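Local coordinates for actin-related protein 8 (Homo sapiens, PDB 4FO0) that binds ATP with low basal ATPase activity, does not polymerise, and is a proposed core component of the chromatin-remodelling INO80 complex, at residues 286-291 with 310-315; 61-66 with 280-285; 295-300 with 346-351. One frame throughout, in Å; residues are numbered along the deposited sequence.

Contact 1 (286-291 with 310-315); sequences CFYWLM and LLLQHL. With ATP (adenosine-5'-triphosphate), chain C.
Tyr-288 and Leu-312 form the tight centre of this helix-helix contact. Leu-312 sets both methyls on one side of the tyrosine ring, near its CG end. CD1 sits over that ring face, 4.2 Å from the centroid and 25° off the normal, a CH-pi contact. CD2 of Leu-312 comes to 3.6 Å from CD1 of Tyr-288. The leucine CB does not aim straight at the other helix, but chi1 of -60° sets CG anti to the carbonyl carbon and brings the branched end to the ring.

Met-291 packs next, one helical turn further on. Its chain bends at the last torsion, and CE reaches both leucines, 4.3 Å from Leu-312 CD2 and 4.2 Å from Leu-315 CD1. Its sulfur lies over one face of the Phe-287 ring, offset toward the rim. Phe-287 makes the looser end. Its CE2 is 3.9 Å from Leu-315 O, which approaches the ring obliquely, and 4.4 Å from Leu-315 CB. This ring also packs on Ala-357 of helix 353-359 and Leu-350 of strand 343-350.

The axes of 286-291 and 310-315 pass 9.9 Å apart at 86°. The parent helices, 280-293 and 306-319, probably correspond, as in actin, to helices of subdomain 4. Beyond the packed core, His-314 is exposed to solvent on helix 306-319. Gln-313 belongs to the ATP pocket.

Apart from the Leu-315 carbonyl the side-chain packing is apolar, with no hydrogen bond between the segments. Shape and burial probably set how these helices sit together beside the nucleotide.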
loop_
_atom_site.group_PDB
_atom_site.type_symbol
_atom_site.label_atom_id
_atom_site.label_comp_id
_atom_site.label_asym_id
_atom_site.label_seq_id
_atom_site.Cartn_x
_atom_site.Cartn_y
_atom_site.Cartn_z
ATOM N N CYS A 286 -7.425 -12.563 4.597
ATOM C CA CYS A 286 -7.052 -13.664 5.466
ATOM C C CYS A 286 -7.747 -13.556 6.831
ATOM O O CYS A 286 -8.384 -14.514 7.303
ATOM C CB CYS A 286 -5.533 -13.687 5.618
ATOM S SG CYS A 286 -4.875 -14.972 6.682
ATOM N N PHE A 287 -7.622 -12.387 7.450
ATOM C CA PHE A 287 -8.304 -12.100 8.705
ATOM C C PHE A 287 -9.812 -12.354 8.617
ATOM O O PHE A 287 -10.419 -12.903 9.527
ATOM C CB PHE A 287 -8.046 -10.660 9.135
ATOM C CG PHE A 287 -8.484 -10.371 10.539
ATOM C CD1 PHE A 287 -8.124 -11.222 11.581
ATOM C CD2 PHE A 287 -9.244 -9.251 10.827
ATOM C CE1 PHE A 287 -8.524 -10.967 12.884
ATOM C CE2 PHE A 287 -9.644 -8.981 12.130
ATOM C CZ PHE A 287 -9.283 -9.841 13.162
ATOM N N TYR A 288 -10.416 -11.952 7.514
ATOM C CA TYR A 288 -11.809 -12.258 7.292
ATOM C C TYR A 288 -12.068 -13.760 7.337
ATOM O O TYR A 288 -12.982 -14.233 8.008
ATOM C CB TYR A 288 -12.276 -11.681 5.949
ATOM C CG TYR A 288 -13.694 -12.067 5.598
ATOM C CD1 TYR A 288 -14.747 -11.810 6.480
ATOM C CD2 TYR A 288 -13.985 -12.685 4.389
ATOM C CE1 TYR A 288 -16.056 -12.171 6.164
ATOM C CE2 TYR A 288 -15.282 -13.037 4.060
ATOM C CZ TYR A 288 -16.313 -12.778 4.949
ATOM O OH TYR A 288 -17.592 -13.135 4.603
ATOM N N TRP A 289 -11.267 -14.510 6.600
ATOM C CA TRP A 289 -11.437 -15.967 6.511
ATOM C C TRP A 289 -11.268 -16.624 7.872
ATOM O O TRP A 289 -12.033 -17.524 8.251
ATOM C CB TRP A 289 -10.446 -16.554 5.513
ATOM C CG TRP A 289 -10.204 -18.048 5.599
ATOM C CD1 TRP A 289 -11.075 -19.051 5.266
ATOM C CD2 TRP A 289 -8.996 -18.697 6.013
ATOM N NE1 TRP A 289 -10.486 -20.281 5.463
ATOM C CE2 TRP A 289 -9.206 -20.086 5.923
ATOM C CE3 TRP A 289 -7.752 -18.232 6.460
ATOM C CZ2 TRP A 289 -8.222 -21.018 6.265
ATOM C CZ3 TRP A 289 -6.778 -19.158 6.796
ATOM C CH2 TRP A 289 -7.018 -20.536 6.696
ATOM N N LEU A 290 -10.288 -16.150 8.634
ATOM C CA LEU A 290 -10.094 -16.670 9.981
ATOM C C LEU A 290 -11.310 -16.349 10.847
ATOM O O LEU A 290 -11.829 -17.227 11.543
ATOM C CB LEU A 290 -8.811 -16.116 10.598
ATOM C CG LEU A 290 -7.530 -16.499 9.855
ATOM C CD1 LEU A 290 -6.304 -15.701 10.340
ATOM C CD2 LEU A 290 -7.298 -17.975 9.992
ATOM N N MET A 291 -11.770 -15.098 10.798
ATOM C CA MET A 291 -12.937 -14.684 11.582
ATOM C C MET A 291 -14.207 -15.460 11.231
ATOM O O MET A 291 -15.022 -15.745 12.097
ATOM C CB MET A 291 -13.209 -13.199 11.429
ATOM C CG MET A 291 -12.181 -12.320 12.102
ATOM S SD MET A 291 -12.647 -10.560 12.096
ATOM C CE MET A 291 -12.853 -10.178 10.364
ATOM N N LEU A 310 -14.213 -2.115 2.976
ATOM C CA LEU A 310 -13.767 -1.045 3.868
ATOM C C LEU A 310 -13.867 -1.509 5.320
ATOM O O LEU A 310 -13.000 -1.211 6.144
ATOM C CB LEU A 310 -14.580 0.241 3.648
ATOM C CG LEU A 310 -14.396 0.909 2.285
ATOM C CD1 LEU A 310 -15.365 2.048 2.132
ATOM C CD2 LEU A 310 -12.974 1.418 2.132
ATOM N N LEU A 311 -14.928 -2.254 5.617
ATOM C CA LEU A 311 -15.136 -2.813 6.948
ATOM C C LEU A 311 -14.020 -3.781 7.337
ATOM O O LEU A 311 -13.435 -3.671 8.418
ATOM C CB LEU A 311 -16.473 -3.536 7.001
ATOM C CG LEU A 311 -16.781 -4.187 8.348
ATOM C CD1 LEU A 311 -16.932 -3.129 9.428
ATOM C CD2 LEU A 311 -18.023 -5.046 8.241
ATOM N N LEU A 312 -13.726 -4.729 6.449
ATOM C CA LEU A 312 -12.663 -5.695 6.688
ATOM C C LEU A 312 -11.319 -4.999 6.891
ATOM O O LEU A 312 -10.620 -5.284 7.870
ATOM C CB LEU A 312 -12.610 -6.730 5.564
ATOM C CG LEU A 312 -13.933 -7.514 5.454
ATOM C CD1 LEU A 312 -13.949 -8.509 4.287
ATOM C CD2 LEU A 312 -14.266 -8.211 6.775
ATOM N N GLN A 313 -10.967 -4.063 6.007
ATOM C CA GLN A 313 -9.741 -3.303 6.225
ATOM C C GLN A 313 -9.769 -2.717 7.621
ATOM O O GLN A 313 -8.778 -2.780 8.354
ATOM C CB GLN A 313 -9.554 -2.179 5.207
ATOM C CG GLN A 313 -9.348 -2.649 3.803
ATOM C CD GLN A 313 -7.916 -2.506 3.342
ATOM O OE1 GLN A 313 -7.179 -3.498 3.236
ATOM N NE2 GLN A 313 -7.512 -1.269 3.044
ATOM N N HIS A 314 -10.915 -2.159 7.998
ATOM C CA HIS A 314 -10.992 -1.436 9.256
ATOM C C HIS A 314 -10.821 -2.377 10.441
ATOM O O HIS A 314 -10.084 -2.077 11.380
ATOM C CB HIS A 314 -12.303 -0.664 9.371
ATOM C CG HIS A 314 -12.529 -0.084 10.731
ATOM N ND1 HIS A 314 -11.755 0.936 11.242
ATOM C CD2 HIS A 314 -13.419 -0.408 11.700
ATOM C CE1 HIS A 314 -12.167 1.226 12.464
ATOM N NE2 HIS A 314 -13.169 0.421 12.769
ATOM N N LEU A 315 -11.504 -3.518 10.375
ATOM C CA LEU A 315 -11.410 -4.535 11.411
ATOM C C LEU A 315 -9.977 -5.017 11.602
ATOM O O LEU A 315 -9.479 -5.080 12.726
ATOM C CB LEU A 315 -12.340 -5.709 11.094
ATOM C CG LEU A 315 -13.828 -5.337 11.220
ATOM C CD1 LEU A 315 -14.727 -6.543 11.081
ATOM C CD2 LEU A 315 -14.099 -4.623 12.535
HETATM P PG ATP C . 0.613 -0.234 -2.747
HETATM O O1G ATP C . 1.829 0.393 -2.121
HETATM O O2G ATP C . 0.324 0.196 -4.165
HETATM O O3G ATP C . 0.471 -1.727 -2.540
HETATM P PB ATP C . -0.761 1.836 -1.240
HETATM O O1B ATP C . -2.176 2.240 -1.555
HETATM O O2B ATP C . 0.436 2.749 -1.463
HETATM O O3B ATP C . -0.603 0.382 -1.909
HETATM P PA ATP C . -0.560 2.213 1.582
HETATM O O1A ATP C . -1.620 3.283 1.545
HETATM O O2A ATP C . 0.891 2.539 1.829
HETATM O O3A ATP C . -0.737 1.308 0.276
HETATM O "O5'" ATP C . -1.012 1.153 2.686
HETATM C "C5'" ATP C . -2.350 0.684 2.630
HETATM C "C4'" ATP C . -2.479 -0.490 3.568
HETATM O "O4'" ATP C . -2.122 -0.042 4.866
HETATM C "C3'" ATP C . -3.901 -1.017 3.664
HETATM O "O3'" ATP C . -3.897 -2.440 3.509
HETATM C "C2'" ATP C . -4.338 -0.644 5.059
HETATM O "O2'" ATP C . -5.244 -1.578 5.627
HETATM C "C1'" ATP C . -3.014 -0.666 5.780
HETATM N N9 ATP C . -3.111 0.018 7.078
HETATM C C8 ATP C . -3.353 1.322 7.271
HETATM N N7 ATP C . -3.387 1.610 8.594
HETATM C C5 ATP C . -3.160 0.471 9.259
HETATM C C6 ATP C . -3.074 0.077 10.674
HETATM N N6 ATP C . -3.236 1.011 11.645
HETATM N N1 ATP C . -2.827 -1.232 10.947
HETATM C C2 ATP C . -2.668 -2.157 9.979
HETATM N N3 ATP C . -2.746 -1.860 8.664
HETATM C C4 ATP C . -2.982 -0.586 8.255
#

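Contact 2 (61-66 with 280-285); sequences LLREGL and GSDVSR. With ATP (adenosine-5'-triphosphate), chain C.
Asp-282 OD1 is gripped by two arginines that reach it from opposite faces of the carboxylate. Arg-63 NH1 crosses from the loop and bonds it at 2.9 Å, on the syn side but 29° out of the carboxylate plane. Arg-285 NH2, one helical turn on from the aspartate, bonds the same oxygen at 2.6 Å from above that plane. The three form a salt-bridge network in which the carboxylate is shared by both arginines and probably eases the repulsion between them. Asp-282 OD2 is held by Gly-279 N, and Arg-63 NH1 also bonds Ala-277 O.

Arg-285 also bonds across to the loop. Its NE meets Leu-61 O at 2.8 Å, in the guanidinium plane and almost straight (177°). The NH2 bond to the same oxygen is weak. Leu-66 CD1 lies over one face of this guanidinium, 3.4 Å from NE. A type II turn from Arg-63 to Leu-66 brings that leucine back to the arginine.

The contact joins the loop between strand 38-47 and helix 71-88 to the start of helix 280-293, in the actin-type ATPase fold. This helix start lines the ATP site. Gly-280 CA is 3.2 Å from ATP O3', where a CB would clash. Ser-281 OG bonds Asp-255 O, a residue of the ATP site.

On the loop side, Leu-61 packs CD2 against Ser-281 CB at 3.7 Å. Its CD1 touches Ser-284 CB at 4.2 Å, and Ser-284 OG turns to Gln-313 of helix 306-319.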
loop_
_atom_site.group_PDB
_atom_site.type_symbol
_atom_site.label_atom_id
_atom_site.label_comp_id
_atom_site.label_asym_id
_atom_site.label_seq_id
_atom_site.Cartn_x
_atom_site.Cartn_y
_atom_site.Cartn_z
ATOM N N LEU A 61 -10.146 -6.856 -2.631
ATOM C CA LEU A 61 -9.684 -7.886 -1.706
ATOM C C LEU A 61 -9.703 -9.276 -2.342
ATOM O O LEU A 61 -9.145 -10.219 -1.795
ATOM C CB LEU A 61 -10.493 -7.909 -0.405
ATOM C CG LEU A 61 -10.560 -6.677 0.489
ATOM C CD1 LEU A 61 -11.010 -7.117 1.869
ATOM C CD2 LEU A 61 -9.233 -5.920 0.562
ATOM N N LEU A 62 -10.353 -9.429 -3.483
ATOM C CA LEU A 62 -10.206 -10.683 -4.209
ATOM C C LEU A 62 -9.166 -10.530 -5.312
ATOM O O LEU A 62 -8.792 -9.410 -5.685
ATOM C CB LEU A 62 -11.530 -11.157 -4.783
ATOM C CG LEU A 62 -12.539 -11.716 -3.789
ATOM C CD1 LEU A 62 -13.588 -12.487 -4.551
ATOM C CD2 LEU A 62 -11.852 -12.617 -2.785
ATOM N N ARG A 63 -8.693 -11.660 -5.823
ATOM C CA ARG A 63 -7.636 -11.671 -6.824
ATOM C C ARG A 63 -7.642 -13.041 -7.458
ATOM O O ARG A 63 -8.250 -13.963 -6.914
ATOM C CB ARG A 63 -6.273 -11.388 -6.173
ATOM C CG ARG A 63 -5.954 -12.290 -4.975
ATOM C CD ARG A 63 -4.619 -11.938 -4.343
ATOM N NE ARG A 63 -3.517 -12.005 -5.302
ATOM C CZ ARG A 63 -2.276 -11.606 -5.037
ATOM N NH1 ARG A 63 -1.981 -11.108 -3.849
ATOM N NH2 ARG A 63 -1.334 -11.700 -5.960
ATOM N N GLU A 64 -6.968 -13.179 -8.598
ATOM C CA GLU A 64 -6.852 -14.472 -9.271
ATOM C C GLU A 64 -6.093 -15.506 -8.446
ATOM O O GLU A 64 -5.133 -15.183 -7.750
ATOM C CB GLU A 64 -6.131 -14.323 -10.606
ATOM C CG GLU A 64 -6.966 -13.801 -11.747
ATOM C CD GLU A 64 -6.099 -13.481 -12.959
ATOM O OE1 GLU A 64 -6.382 -12.479 -13.656
ATOM O OE2 GLU A 64 -5.123 -14.229 -13.204
ATOM N N GLY A 65 -6.513 -16.760 -8.554
ATOM C CA GLY A 65 -5.760 -17.856 -7.980
ATOM C C GLY A 65 -6.139 -18.254 -6.561
ATOM O O GLY A 65 -5.510 -19.140 -5.993
ATOM N N LEU A 66 -7.157 -17.617 -5.984
ATOM C CA LEU A 66 -7.569 -17.949 -4.622
ATOM C C LEU A 66 -8.361 -19.250 -4.542
ATOM O O LEU A 66 -8.495 -19.827 -3.462
ATOM C CB LEU A 66 -8.392 -16.824 -4.003
ATOM C CG LEU A 66 -7.633 -15.560 -3.626
ATOM C CD1 LEU A 66 -8.598 -14.597 -2.976
ATOM C CD2 LEU A 66 -6.459 -15.879 -2.703
ATOM N N GLY A 280 -1.241 -5.329 2.585
ATOM C CA GLY A 280 -2.299 -5.211 3.573
ATOM C C GLY A 280 -3.620 -5.875 3.212
ATOM O O GLY A 280 -4.317 -6.397 4.079
ATOM N N SER A 281 -3.969 -5.855 1.936
ATOM C CA SER A 281 -5.284 -6.305 1.516
ATOM C C SER A 281 -5.380 -7.810 1.690
ATOM O O SER A 281 -6.394 -8.318 2.169
ATOM C CB SER A 281 -5.581 -5.899 0.061
ATOM O OG SER A 281 -4.704 -6.561 -0.844
ATOM N N ASP A 282 -4.319 -8.515 1.307
ATOM C CA ASP A 282 -4.229 -9.961 1.530
ATOM C C ASP A 282 -4.384 -10.346 2.992
ATOM O O ASP A 282 -5.080 -11.304 3.318
ATOM C CB ASP A 282 -2.918 -10.495 0.984
ATOM C CG ASP A 282 -2.716 -10.128 -0.467
ATOM O OD1 ASP A 282 -3.328 -10.805 -1.327
ATOM O OD2 ASP A 282 -1.960 -9.162 -0.742
ATOM N N VAL A 283 -3.752 -9.588 3.877
ATOM C CA VAL A 283 -3.993 -9.754 5.302
ATOM C C VAL A 283 -5.458 -9.536 5.676
ATOM O O VAL A 283 -6.013 -10.254 6.499
ATOM C CB VAL A 283 -3.168 -8.770 6.102
ATOM C CG1 VAL A 283 -3.464 -8.942 7.599
ATOM C CG2 VAL A 283 -1.714 -8.975 5.800
ATOM N N SER A 284 -6.072 -8.518 5.091
ATOM C CA SER A 284 -7.460 -8.223 5.385
ATOM C C SER A 284 -8.345 -9.408 4.999
ATOM O O SER A 284 -9.273 -9.743 5.708
ATOM C CB SER A 284 -7.922 -6.956 4.656
ATOM O OG SER A 284 -7.376 -5.802 5.271
ATOM N N ARG A 285 -8.057 -10.038 3.870
ATOM C CA ARG A 285 -8.906 -11.108 3.376
ATOM C C ARG A 285 -8.687 -12.319 4.273
ATOM O O ARG A 285 -9.632 -12.993 4.688
ATOM C CB ARG A 285 -8.552 -11.423 1.923
ATOM C CG ARG A 285 -9.340 -12.570 1.303
ATOM C CD ARG A 285 -8.509 -13.272 0.213
ATOM N NE ARG A 285 -7.757 -12.290 -0.559
ATOM C CZ ARG A 285 -6.437 -12.266 -0.720
ATOM N NH1 ARG A 285 -5.649 -13.195 -0.186
ATOM N NH2 ARG A 285 -5.907 -11.293 -1.443
HETATM P PG ATP C . 0.613 -0.234 -2.747
HETATM O O1G ATP C . 1.829 0.393 -2.121
HETATM O O2G ATP C . 0.324 0.196 -4.165
HETATM O O3G ATP C . 0.471 -1.727 -2.540
HETATM P PB ATP C . -0.761 1.836 -1.240
HETATM O O1B ATP C . -2.176 2.240 -1.555
HETATM O O2B ATP C . 0.436 2.749 -1.463
HETATM O O3B ATP C . -0.603 0.382 -1.909
HETATM P PA ATP C . -0.560 2.213 1.582
HETATM O O1A ATP C . -1.620 3.283 1.545
HETATM O O2A ATP C . 0.891 2.539 1.829
HETATM O O3A ATP C . -0.737 1.308 0.276
HETATM O "O5'" ATP C . -1.012 1.153 2.686
HETATM C "C5'" ATP C . -2.350 0.684 2.630
HETATM C "C4'" ATP C . -2.479 -0.490 3.568
HETATM O "O4'" ATP C . -2.122 -0.042 4.866
HETATM C "C3'" ATP C . -3.901 -1.017 3.664
HETATM O "O3'" ATP C . -3.897 -2.440 3.509
HETATM C "C2'" ATP C . -4.338 -0.644 5.059
HETATM O "O2'" ATP C . -5.244 -1.578 5.627
HETATM C "C1'" ATP C . -3.014 -0.666 5.780
HETATM N N9 ATP C . -3.111 0.018 7.078
HETATM C C8 ATP C . -3.353 1.322 7.271
HETATM N N7 ATP C . -3.387 1.610 8.594
HETATM C C5 ATP C . -3.160 0.471 9.259
HETATM C C6 ATP C . -3.074 0.077 10.674
HETATM N N6 ATP C . -3.236 1.011 11.645
HETATM N N1 ATP C . -2.827 -1.232 10.947
HETATM C C2 ATP C . -2.668 -2.157 9.979
HETATM N N3 ATP C . -2.746 -1.860 8.664
HETATM C C4 ATP C . -2.982 -0.586 8.255
#

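Contact 3 (295-300 with 346-351); sequences GFPYRE and YQFRLG
The loop after helix 280-293 lays Phe-296, Pro-297 and Tyr-298 against strand 343-350, the central strand of a three-stranded antiparallel sheet. The helix ends in a Schellman motif with Gly-295 as its C-prime residue, and the loop turns toward the strand from there.

Pro-297 sits between two aromatic residues of the strand. Its CB is 3.6 Å from CD1 of Tyr-346. Its CG meets Phe-348 CB at 3.7 Å, and its CD meets Phe-348 CD1 at the same distance. Phe-296 turns its ring edge to the face of Phe-348 in an offset edge-to-face pair, with centroids 6.0 Å apart and planes at 68°. CG of Phe-296 is anti to the backbone N (chi1 -173°), which carries the ring over to that partner.

Tyr-298 touches more lightly, CD1 lying 4.1 Å from the Tyr-346 OH; its own OH bonds Asp-308. An alanine in place of Tyr-346 is likely to open a gap beside Pro-297 and leave Phe-334, whose ring meets the tyrosine ring, without that neighbour.

With no polar bond between these segments, the loop meets the strand by ring and proline packing.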
loop_
_atom_site.group_PDB
_atom_site.type_symbol
_atom_site.label_atom_id
_atom_site.label_comp_id
_atom_site.label_asym_id
_atom_site.label_seq_id
_atom_site.Cartn_x
_atom_site.Cartn_y
_atom_site.Cartn_z
ATOM N N GLY A 295 -16.952 -17.745 13.751
ATOM C CA GLY A 295 -18.344 -17.318 13.815
ATOM C C GLY A 295 -18.610 -15.819 13.710
ATOM O O GLY A 295 -19.470 -15.274 14.402
ATOM N N PHE A 296 -17.864 -15.155 12.839
ATOM C CA PHE A 296 -18.040 -13.735 12.538
ATOM C C PHE A 296 -19.512 -13.363 12.374
ATOM O O PHE A 296 -20.187 -13.853 11.462
ATOM C CB PHE A 296 -17.286 -13.426 11.250
ATOM C CG PHE A 296 -17.238 -11.985 10.906
ATOM C CD1 PHE A 296 -16.709 -11.062 11.805
ATOM C CD2 PHE A 296 -17.698 -11.545 9.667
ATOM C CE1 PHE A 296 -16.650 -9.709 11.473
ATOM C CE2 PHE A 296 -17.641 -10.208 9.329
ATOM C CZ PHE A 296 -17.112 -9.284 10.232
ATOM N N PRO A 297 -20.008 -12.469 13.241
ATOM C CA PRO A 297 -21.456 -12.297 13.373
ATOM C C PRO A 297 -22.093 -11.577 12.185
ATOM O O PRO A 297 -23.297 -11.686 11.996
ATOM C CB PRO A 297 -21.601 -11.472 14.658
ATOM C CG PRO A 297 -20.193 -11.100 15.085
ATOM C CD PRO A 297 -19.270 -11.433 13.972
ATOM N N TYR A 298 -21.307 -10.851 11.398
ATOM C CA TYR A 298 -21.845 -10.213 10.200
ATOM C C TYR A 298 -21.865 -11.226 9.045
ATOM O O TYR A 298 -20.943 -11.304 8.238
ATOM C CB TYR A 298 -21.035 -8.961 9.849
ATOM C CG TYR A 298 -21.468 -8.257 8.583
ATOM C CD1 TYR A 298 -22.787 -8.314 8.141
ATOM C CD2 TYR A 298 -20.551 -7.548 7.815
ATOM C CE1 TYR A 298 -23.176 -7.675 6.972
ATOM C CE2 TYR A 298 -20.935 -6.907 6.652
ATOM C CZ TYR A 298 -22.246 -6.970 6.237
ATOM O OH TYR A 298 -22.624 -6.326 5.081
ATOM N N ARG A 299 -22.937 -11.939 8.892
ATOM C CA ARG A 299 -22.912 -13.082 8.059
ATOM C C ARG A 299 -23.161 -12.800 6.619
ATOM O O ARG A 299 -22.951 -13.634 5.809
ATOM C CB ARG A 299 -23.929 -14.075 8.535
ATOM C CG ARG A 299 -23.517 -14.840 9.755
ATOM C CD ARG A 299 -24.575 -14.736 10.813
ATOM N NE ARG A 299 -24.051 -14.995 12.143
ATOM C CZ ARG A 299 -24.608 -14.546 13.263
ATOM N NH1 ARG A 299 -25.690 -13.794 13.209
ATOM N NH2 ARG A 299 -24.063 -14.820 14.437
ATOM N N GLU A 300 -23.611 -11.627 6.272
ATOM C CA GLU A 300 -23.868 -11.353 4.884
ATOM C C GLU A 300 -22.823 -10.511 4.235
ATOM O O GLU A 300 -23.054 -9.938 3.228
ATOM C CB GLU A 300 -25.202 -10.682 4.733
ATOM C CG GLU A 300 -25.589 -9.899 5.947
ATOM C CD GLU A 300 -26.493 -10.680 6.842
ATOM O OE1 GLU A 300 -26.244 -10.709 8.068
ATOM O OE2 GLU A 300 -27.432 -11.260 6.280
ATOM N N TYR A 346 -21.816 -4.617 17.115
ATOM C CA TYR A 346 -21.623 -6.055 17.278
ATOM C C TYR A 346 -20.658 -6.401 18.417
ATOM O O TYR A 346 -19.552 -5.852 18.504
ATOM C CB TYR A 346 -21.036 -6.645 16.002
ATOM C CG TYR A 346 -22.014 -6.844 14.871
ATOM C CD1 TYR A 346 -22.666 -8.063 14.709
ATOM C CD2 TYR A 346 -22.249 -5.841 13.938
ATOM C CE1 TYR A 346 -23.545 -8.272 13.668
ATOM C CE2 TYR A 346 -23.143 -6.037 12.886
ATOM C CZ TYR A 346 -23.787 -7.254 12.762
ATOM O OH TYR A 346 -24.670 -7.474 11.729
ATOM N N GLN A 347 -21.077 -7.321 19.281
ATOM C CA GLN A 347 -20.154 -7.980 20.206
ATOM C C GLN A 347 -19.537 -9.190 19.525
ATOM O O GLN A 347 -20.226 -9.953 18.839
ATOM C CB GLN A 347 -20.879 -8.488 21.455
ATOM C CG GLN A 347 -21.703 -7.460 22.180
ATOM C CD GLN A 347 -20.889 -6.253 22.571
ATOM O OE1 GLN A 347 -19.828 -6.370 23.189
ATOM N NE2 GLN A 347 -21.375 -5.075 22.204
ATOM N N PHE A 348 -18.242 -9.388 19.699
ATOM C CA PHE A 348 -17.756 -10.746 19.492
ATOM C C PHE A 348 -16.398 -11.064 20.046
ATOM O O PHE A 348 -15.639 -10.179 20.453
ATOM C CB PHE A 348 -17.911 -11.219 18.053
ATOM C CG PHE A 348 -16.753 -10.915 17.183
ATOM C CD1 PHE A 348 -16.355 -11.834 16.211
ATOM C CD2 PHE A 348 -16.087 -9.707 17.292
ATOM C CE1 PHE A 348 -15.294 -11.562 15.378
ATOM C CE2 PHE A 348 -15.013 -9.423 16.466
ATOM C CZ PHE A 348 -14.619 -10.351 15.506
ATOM N N ARG A 349 -16.126 -12.360 20.093
ATOM C CA ARG A 349 -14.955 -12.858 20.795
ATOM C C ARG A 349 -13.880 -13.314 19.815
ATOM O O ARG A 349 -14.159 -14.079 18.898
ATOM C CB ARG A 349 -15.381 -13.996 21.696
ATOM C CG ARG A 349 -14.566 -14.129 22.934
ATOM C CD ARG A 349 -15.247 -15.103 23.862
ATOM N NE ARG A 349 -15.987 -14.396 24.897
ATOM C CZ ARG A 349 -16.795 -14.995 25.760
ATOM N NH1 ARG A 349 -16.973 -16.309 25.688
ATOM N NH2 ARG A 349 -17.429 -14.286 26.684
ATOM N N LEU A 350 -12.659 -12.814 19.994
ATOM C CA LEU A 350 -11.556 -13.184 19.113
ATOM C C LEU A 350 -10.359 -13.726 19.854
ATOM O O LEU A 350 -10.009 -13.248 20.944
ATOM C CB LEU A 350 -11.104 -11.990 18.281
ATOM C CG LEU A 350 -11.809 -11.924 16.936
ATOM C CD1 LEU A 350 -11.199 -10.845 16.072
ATOM C CD2 LEU A 350 -11.747 -13.293 16.276
ATOM N N GLY A 351 -9.704 -14.696 19.228
ATOM C CA GLY A 351 -8.470 -15.243 19.762
ATOM C C GLY A 351 -7.234 -14.989 18.921
ATOM O O GLY A 351 -6.769 -13.858 18.758
#

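From the N terminus, contact 2 closes first. It spans 213 residues and brings the loop before helix 71-88 to the start of helix 280-293. Contact 1 opens just after it, further along that helix, and closes a short loop to helix 306-319. Contact 3 opens inside this short loop and closes beyond it on strand 343-350, so contacts 1 and 3 cross. Leu-312 CB of contact 1 touches Leu-61 CD1 of contact 2. Met-291 O probably bonds Phe-296 N, joining contact 1 to contact 3. Contacts 2 and 3 do not touch. Together they run from the ATP site, through two crossed helices, to the outlying sheet.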